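PDB 4R01: putative NADH-flavin reductase from Streptococcus pneumoniae TIGR4, which probably binds NAD(P)H in a Rossmann-type fold and uses it to reduce a flavin. Local coordinates for residues 18-23 with 186-191; 24-29 with 190-195; 136-139 with 143-146. One frame throughout, in Å; residues are numbered along the deposited sequence.

Contact 1: residues 18-23 with 186-191; sequences VEEAVK and DYAIGL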
# COMPACT_ATOMS: atom_id res chain seq x y z
N VAL A 18 -23.33 -16.76 -18.04
CA VAL A 18 -24.18 -17.48 -18.99
C VAL A 18 -23.35 -18.09 -20.11
O VAL A 18 -23.44 -19.28 -20.38
CB VAL A 18 -25.26 -16.56 -19.60
CG1 VAL A 18 -25.93 -17.24 -20.79
CG2 VAL A 18 -26.29 -16.16 -18.55
N GLU A 19 -22.53 -17.25 -20.75
CA GLU A 19 -21.70 -17.68 -21.86
C GLU A 19 -20.74 -18.80 -21.45
O GLU A 19 -20.50 -19.73 -22.21
CB GLU A 19 -20.92 -16.50 -22.44
CG GLU A 19 -20.01 -16.86 -23.59
CD GLU A 19 -19.38 -15.64 -24.24
OE1 GLU A 19 -19.95 -14.54 -24.11
OE2 GLU A 19 -18.32 -15.78 -24.89
N GLU A 20 -20.20 -18.69 -20.24
CA GLU A 20 -19.29 -19.71 -19.73
C GLU A 20 -20.05 -21.00 -19.45
O GLU A 20 -19.60 -22.08 -19.84
CB GLU A 20 -18.59 -19.22 -18.46
CG GLU A 20 -17.72 -20.27 -17.78
CD GLU A 20 -16.51 -20.67 -18.61
OE1 GLU A 20 -16.04 -19.86 -19.42
OE2 GLU A 20 -16.03 -21.81 -18.44
N ALA A 21 -21.19 -20.89 -18.78
CA ALA A 21 -21.98 -22.07 -18.42
C ALA A 21 -22.55 -22.78 -19.65
O ALA A 21 -22.66 -24.00 -19.67
CB ALA A 21 -23.11 -21.67 -17.48
N VAL A 22 -22.89 -22.01 -20.67
CA VAL A 22 -23.41 -22.57 -21.92
C VAL A 22 -22.33 -23.40 -22.61
O VAL A 22 -22.59 -24.50 -23.09
CB VAL A 22 -23.93 -21.47 -22.87
CG1 VAL A 22 -24.01 -21.98 -24.30
CG2 VAL A 22 -25.30 -20.97 -22.42
N LYS A 23 -21.12 -22.87 -22.60
CA LYS A 23 -19.99 -23.51 -23.21
C LYS A 23 -19.71 -24.85 -22.55
O LYS A 23 -19.29 -25.77 -23.20
CB LYS A 23 -18.80 -22.60 -23.10
CG LYS A 23 -18.02 -22.39 -24.38
CD LYS A 23 -16.59 -21.95 -24.09
CE LYS A 23 -15.68 -23.10 -23.69
NZ LYS A 23 -14.23 -22.80 -23.79
N ASP A 186 -12.55 -14.68 -16.28
CA ASP A 186 -11.90 -15.60 -15.34
C ASP A 186 -12.77 -15.86 -14.11
O ASP A 186 -12.78 -16.97 -13.57
CB ASP A 186 -10.53 -15.05 -14.92
CG ASP A 186 -9.47 -15.23 -15.99
OD1 ASP A 186 -9.54 -16.25 -16.72
OD2 ASP A 186 -8.57 -14.38 -16.09
N TYR A 187 -13.50 -14.84 -13.68
CA TYR A 187 -14.41 -14.96 -12.55
C TYR A 187 -15.54 -15.94 -12.85
O TYR A 187 -15.89 -16.77 -12.01
CB TYR A 187 -14.99 -13.59 -12.18
CG TYR A 187 -16.03 -13.60 -11.09
CD1 TYR A 187 -15.67 -13.50 -9.75
CD2 TYR A 187 -17.39 -13.69 -11.39
CE1 TYR A 187 -16.62 -13.50 -8.75
CE2 TYR A 187 -18.34 -13.69 -10.40
CZ TYR A 187 -17.96 -13.60 -9.08
OH TYR A 187 -18.91 -13.61 -8.09
N ALA A 188 -16.09 -15.85 -14.06
CA ALA A 188 -17.14 -16.77 -14.49
C ALA A 188 -16.63 -18.21 -14.47
O ALA A 188 -17.34 -19.12 -14.04
CB ALA A 188 -17.64 -16.40 -15.88
N ILE A 189 -15.40 -18.40 -14.94
CA ILE A 189 -14.78 -19.72 -14.94
C ILE A 189 -14.73 -20.29 -13.53
O ILE A 189 -15.12 -21.44 -13.30
CB ILE A 189 -13.36 -19.67 -15.52
CG1 ILE A 189 -13.40 -19.27 -17.00
CG2 ILE A 189 -12.67 -21.02 -15.37
CD1 ILE A 189 -12.05 -19.25 -17.67
N GLY A 190 -14.28 -19.48 -12.57
CA GLY A 190 -14.19 -19.92 -11.19
C GLY A 190 -15.54 -20.21 -10.58
O GLY A 190 -15.71 -21.18 -9.84
N LEU A 191 -16.53 -19.37 -10.90
CA LEU A 191 -17.87 -19.53 -10.36
C LEU A 191 -18.55 -20.81 -10.87
O LEU A 191 -19.20 -21.52 -10.11
CB LEU A 191 -18.71 -18.30 -10.69
CG LEU A 191 -20.08 -18.17 -10.01
CD1 LEU A 191 -20.39 -16.71 -9.72
CD2 LEU A 191 -21.18 -18.77 -10.88
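E20 reaches across from one helix and lays its side chain against A188 and I189 of the other. The contact begins at the root: E20 CB and A188 CB face each other 3.9 Å apart, each leaving its helix toward its partner, and the CA atoms of E20 and A188 are the nearest such pair across the segments, 6.4 Å apart. With CG anti to the backbone N (chi1 175°), the glutamate first runs outward, and its CG passes 3.9 Å from A188 O in a van der Waals contact. The chain then bends at chi2 (67°), which swings the carboxylate along the neighbouring helix until it reaches I189.

The helices that meet here are 12-24 and 184-196, neighbours on one face of the central sheet of a Rossmann-type fold. Helix 12-24 is the crossover of the first beta-alpha-beta unit, between strands 3-7 and 27-32, and A21 and V22 hold it against V28. Helix 184-196 comes from the far end of the chain; L191 on its inner side packs on L96 and V98.

The outer part of the interface is formed by the end of E20 and the flank of I189, whose side chains run obliquely to each other. CG1 of I189 does the touching: it lies 3.6 Å from E20 OE1 and 3.8 Å from E20 CD, a methylene set against a carboxylate. The I189 side chain offers the acid no polar group; the charge is answered one turn further along its own helix, where E20 OE2 forms a salt bridge with R24 NE, which probably limits how the carboxylate can turn.

Contact 2: residues 24-29 with 190-195; sequences RGHEVT and GLVDEL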
# COMPACT_ATOMS: atom_id res chain seq x y z
N ARG A 24 -19.92 -24.93 -21.25
CA ARG A 24 -19.69 -26.15 -20.48
C ARG A 24 -20.73 -27.22 -20.84
O ARG A 24 -20.51 -28.40 -20.61
CB ARG A 24 -19.74 -25.85 -18.98
CG ARG A 24 -18.75 -24.80 -18.50
CD ARG A 24 -17.33 -25.33 -18.39
NE ARG A 24 -16.42 -24.34 -17.83
CZ ARG A 24 -16.13 -24.22 -16.54
NH1 ARG A 24 -16.67 -25.05 -15.65
NH2 ARG A 24 -15.29 -23.28 -16.13
N GLY A 25 -21.86 -26.78 -21.38
CA GLY A 25 -22.88 -27.70 -21.85
C GLY A 25 -24.16 -27.72 -21.03
O GLY A 25 -25.07 -28.50 -21.30
N HIS A 26 -24.23 -26.86 -20.02
CA HIS A 26 -25.42 -26.78 -19.17
C HIS A 26 -26.56 -26.07 -19.88
O HIS A 26 -26.33 -25.24 -20.76
CB HIS A 26 -25.09 -26.06 -17.86
CG HIS A 26 -23.88 -26.59 -17.16
ND1 HIS A 26 -23.93 -27.65 -16.28
CD2 HIS A 26 -22.58 -26.21 -17.22
CE1 HIS A 26 -22.72 -27.90 -15.82
NE2 HIS A 26 -21.88 -27.04 -16.38
N GLU A 27 -27.80 -26.39 -19.51
CA GLU A 27 -28.95 -25.67 -20.06
C GLU A 27 -29.30 -24.49 -19.15
O GLU A 27 -29.71 -24.66 -18.00
CB GLU A 27 -30.14 -26.61 -20.26
CG GLU A 27 -30.69 -27.32 -19.03
CD GLU A 27 -31.89 -28.20 -19.35
OE1 GLU A 27 -32.91 -27.67 -19.84
OE2 GLU A 27 -31.82 -29.42 -19.10
N VAL A 28 -29.13 -23.29 -19.69
CA VAL A 28 -29.23 -22.08 -18.89
C VAL A 28 -30.49 -21.28 -19.20
O VAL A 28 -30.79 -20.97 -20.36
CB VAL A 28 -28.00 -21.17 -19.12
CG1 VAL A 28 -28.04 -19.96 -18.19
CG2 VAL A 28 -26.71 -21.96 -18.91
N THR A 29 -31.24 -20.96 -18.15
CA THR A 29 -32.39 -20.07 -18.26
C THR A 29 -31.99 -18.67 -17.83
O THR A 29 -31.47 -18.48 -16.73
CB THR A 29 -33.57 -20.56 -17.39
OG1 THR A 29 -34.05 -21.81 -17.90
CG2 THR A 29 -34.69 -19.54 -17.41
N GLY A 190 -14.28 -19.48 -12.57
CA GLY A 190 -14.19 -19.92 -11.19
C GLY A 190 -15.54 -20.21 -10.58
O GLY A 190 -15.71 -21.18 -9.84
N LEU A 191 -16.53 -19.37 -10.90
CA LEU A 191 -17.87 -19.53 -10.36
C LEU A 191 -18.55 -20.81 -10.87
O LEU A 191 -19.20 -21.52 -10.11
CB LEU A 191 -18.71 -18.30 -10.69
CG LEU A 191 -20.08 -18.17 -10.01
CD1 LEU A 191 -20.39 -16.71 -9.72
CD2 LEU A 191 -21.18 -18.77 -10.88
N VAL A 192 -18.39 -21.09 -12.16
CA VAL A 192 -18.98 -22.30 -12.74
C VAL A 192 -18.25 -23.55 -12.24
O VAL A 192 -18.85 -24.62 -12.11
CB VAL A 192 -18.95 -22.25 -14.29
CG1 VAL A 192 -19.53 -23.53 -14.88
CG2 VAL A 192 -19.73 -21.05 -14.79
N ASP A 193 -16.96 -23.41 -11.93
CA ASP A 193 -16.20 -24.51 -11.34
C ASP A 193 -16.79 -24.88 -9.98
O ASP A 193 -16.87 -26.05 -9.63
CB ASP A 193 -14.73 -24.14 -11.19
CG ASP A 193 -13.98 -24.15 -12.51
OD1 ASP A 193 -14.56 -24.63 -13.51
OD2 ASP A 193 -12.82 -23.69 -12.54
N GLU A 194 -17.19 -23.87 -9.22
CA GLU A 194 -17.81 -24.08 -7.92
C GLU A 194 -19.21 -24.69 -8.09
O GLU A 194 -19.76 -25.30 -7.18
CB GLU A 194 -17.88 -22.77 -7.13
CG GLU A 194 -18.64 -22.83 -5.82
CD GLU A 194 -18.02 -23.78 -4.81
OE1 GLU A 194 -16.78 -23.92 -4.81
OE2 GLU A 194 -18.78 -24.40 -4.03
N LEU A 195 -19.78 -24.54 -9.29
CA LEU A 195 -21.07 -25.15 -9.59
C LEU A 195 -20.90 -26.63 -9.93
O LEU A 195 -21.64 -27.48 -9.45
CB LEU A 195 -21.77 -24.42 -10.74
CG LEU A 195 -22.38 -23.08 -10.36
CD1 LEU A 195 -22.90 -22.37 -11.60
CD2 LEU A 195 -23.49 -23.29 -9.34
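The guanidinium of R24 has V192 over one face and the carboxylate of D193 at its edge. V192 CG1 sits above the plane 3.3 Å from R24 NH1, a close approach, and lies 3.9 Å from R24 CG as well, so this one methyl supports both the aliphatic and the charged part of the arginine. At the edge, D193 OD1 closes the salt bridge 3.0 Å from R24 NH1, and the same oxygen takes a weak second bond from R24 NH2; NE is already engaged by E20 in a salt bridge. OD1 is met by NH1 nearly head-on to its C-O bond but lies 21° out of the guanidinium plane, and the two flat groups are turned 34° apart. Both bonds are bent, as expected when one oxygen is shared between two nitrogens.

The imidazole of H26 reaches the same methyl obliquely, its NE2 4.5 Å from V192 CG1. V192 CG1 thus touches R24 and lies at the margin of H26, while E196 OE2 ties those two together, in a salt bridge with R24 NH1 and a hydrogen bond with H26 NE2. H26 ND1 bonds to M2 N, and D193 OD2 is held by Y165 OH.

R24 gets this far by bending at chi2 (-77°), which carries the guanidinium over to helix 184-196. Behind it the chain turns at G25, whose phi is positive. This is a Schellman motif, the C-terminal cap of helix 12-24, and it leads straight into strand 27-32 in the first beta-alpha-beta unit of the Rossmann-type fold.

Contact 3: residues 136-139 with 143-146; sequences DLLR and NLNW
L138 packs over one face of the W146 indole where helix 125-138 gives way to strand 145-150. This is the returning half of a beta-alpha-beta crossover in the Rossmann-type sheet, which set out from strand 94-98, the parallel neighbour of 145-150.

The tight part is buried and mostly apolar. L138 CB stands 4.1 Å from the centroid of the W146 six-membered ring and 16° off its normal, a CH-pi contact, while L138 CD2 reaches past the ring to W146 CB at 3.8 Å. L138 O comes within 3.1 Å of W146 NE1, but at an angle too poor for a hydrogen bond. With CG between the backbone N and the carbonyl carbon (chi1 61°), the indole turns its face to L138. I81 of helix 76-88 and V97 of strand 94-98 also touch L138.

At its outer end the contact is looser. R139, partly exposed, leaves its CB pointing away from the strand, and its extended chain brings NH1 to the edge of the indole, in its plane, 3.9 Å from W146 CH2. The guanidinium and ring planes stand 76° apart, so the two do not stack, and the charge goes to E170 in a salt bridge through NH2.

On the buried side, L144 approaches L138 obliquely, with a single methyl on each side making the contact: L138 CD2 and L144 CD2, 3.9 Å apart.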
# COMPACT_ATOMS: atom_id res chain seq x y z
N ASP A 136 -24.24 -10.42 5.09
CA ASP A 136 -24.59 -10.57 6.50
C ASP A 136 -25.98 -11.20 6.67
O ASP A 136 -26.21 -11.97 7.59
CB ASP A 136 -24.53 -9.22 7.23
CG ASP A 136 -23.12 -8.69 7.36
OD1 ASP A 136 -22.16 -9.48 7.22
OD2 ASP A 136 -22.96 -7.47 7.60
N LEU A 137 -26.88 -10.86 5.76
CA LEU A 137 -28.24 -11.38 5.82
C LEU A 137 -28.28 -12.87 5.44
O LEU A 137 -29.07 -13.63 5.98
CB LEU A 137 -29.16 -10.58 4.89
CG LEU A 137 -30.67 -10.85 5.00
CD1 LEU A 137 -31.14 -10.67 6.44
CD2 LEU A 137 -31.43 -9.92 4.08
N LEU A 138 -27.40 -13.27 4.53
CA LEU A 138 -27.33 -14.65 4.09
C LEU A 138 -26.90 -15.60 5.21
O LEU A 138 -27.39 -16.73 5.29
CB LEU A 138 -26.37 -14.79 2.90
CG LEU A 138 -26.94 -14.53 1.51
CD1 LEU A 138 -25.84 -14.49 0.47
CD2 LEU A 138 -27.98 -15.59 1.15
N ARG A 139 -26.00 -15.15 6.07
CA ARG A 139 -25.49 -16.01 7.14
C ARG A 139 -26.59 -16.43 8.12
O ARG A 139 -26.46 -17.43 8.82
CB ARG A 139 -24.36 -15.32 7.89
CG ARG A 139 -23.17 -14.96 7.01
CD ARG A 139 -21.94 -14.71 7.85
NE ARG A 139 -20.87 -14.10 7.08
CZ ARG A 139 -19.98 -14.77 6.35
NH1 ARG A 139 -20.05 -16.10 6.27
NH2 ARG A 139 -19.04 -14.12 5.68
N ASN A 143 -31.57 -22.56 6.48
CA ASN A 143 -32.08 -23.59 5.58
C ASN A 143 -31.90 -23.24 4.11
O ASN A 143 -32.67 -23.69 3.26
CB ASN A 143 -33.55 -23.87 5.88
CG ASN A 143 -33.80 -24.20 7.33
OD1 ASN A 143 -34.22 -23.34 8.11
ND2 ASN A 143 -33.52 -25.44 7.72
N LEU A 144 -30.89 -22.43 3.81
CA LEU A 144 -30.60 -22.04 2.44
C LEU A 144 -29.19 -22.46 2.04
O LEU A 144 -28.22 -22.14 2.73
CB LEU A 144 -30.76 -20.52 2.28
CG LEU A 144 -30.53 -19.97 0.87
CD1 LEU A 144 -31.55 -20.53 -0.11
CD2 LEU A 144 -30.56 -18.45 0.88
N ASN A 145 -29.09 -23.18 0.93
CA ASN A 145 -27.79 -23.61 0.41
C ASN A 145 -27.14 -22.50 -0.40
O ASN A 145 -27.06 -22.58 -1.62
CB ASN A 145 -27.94 -24.87 -0.44
CG ASN A 145 -28.45 -26.05 0.36
OD1 ASN A 145 -28.16 -26.18 1.55
ND2 ASN A 145 -29.21 -26.92 -0.29
N TRP A 146 -26.65 -21.47 0.29
CA TRP A 146 -26.11 -20.29 -0.37
C TRP A 146 -24.60 -20.32 -0.49
O TRP A 146 -23.92 -20.99 0.29
CB TRP A 146 -26.54 -19.02 0.38
CG TRP A 146 -26.05 -18.96 1.81
CD1 TRP A 146 -26.70 -19.42 2.92
CD2 TRP A 146 -24.82 -18.40 2.27
NE1 TRP A 146 -25.95 -19.18 4.04
CE2 TRP A 146 -24.79 -18.56 3.67
CE3 TRP A 146 -23.73 -17.78 1.64
CZ2 TRP A 146 -23.71 -18.12 4.45
CZ3 TRP A 146 -22.67 -17.35 2.41
CH2 TRP A 146 -22.67 -17.52 3.80

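Contacts 1 and 2 form one patch, their centres 6 Å apart. They share G190 and L191 on helix 184-196, and their other halves follow directly in the chain, helix 12-24 running into strand 27-32. Together they bring the first beta-alpha-beta unit against a helix some 160 residues later. Contact 3 is local in sequence and nested inside the loop that these two close. Its centre lies 23 Å from that of contact 1 and 21 Å from that of contact 2. It packs the opposite face of the same sheet, so the three contacts fix helices on both faces of the Rossmann-type core.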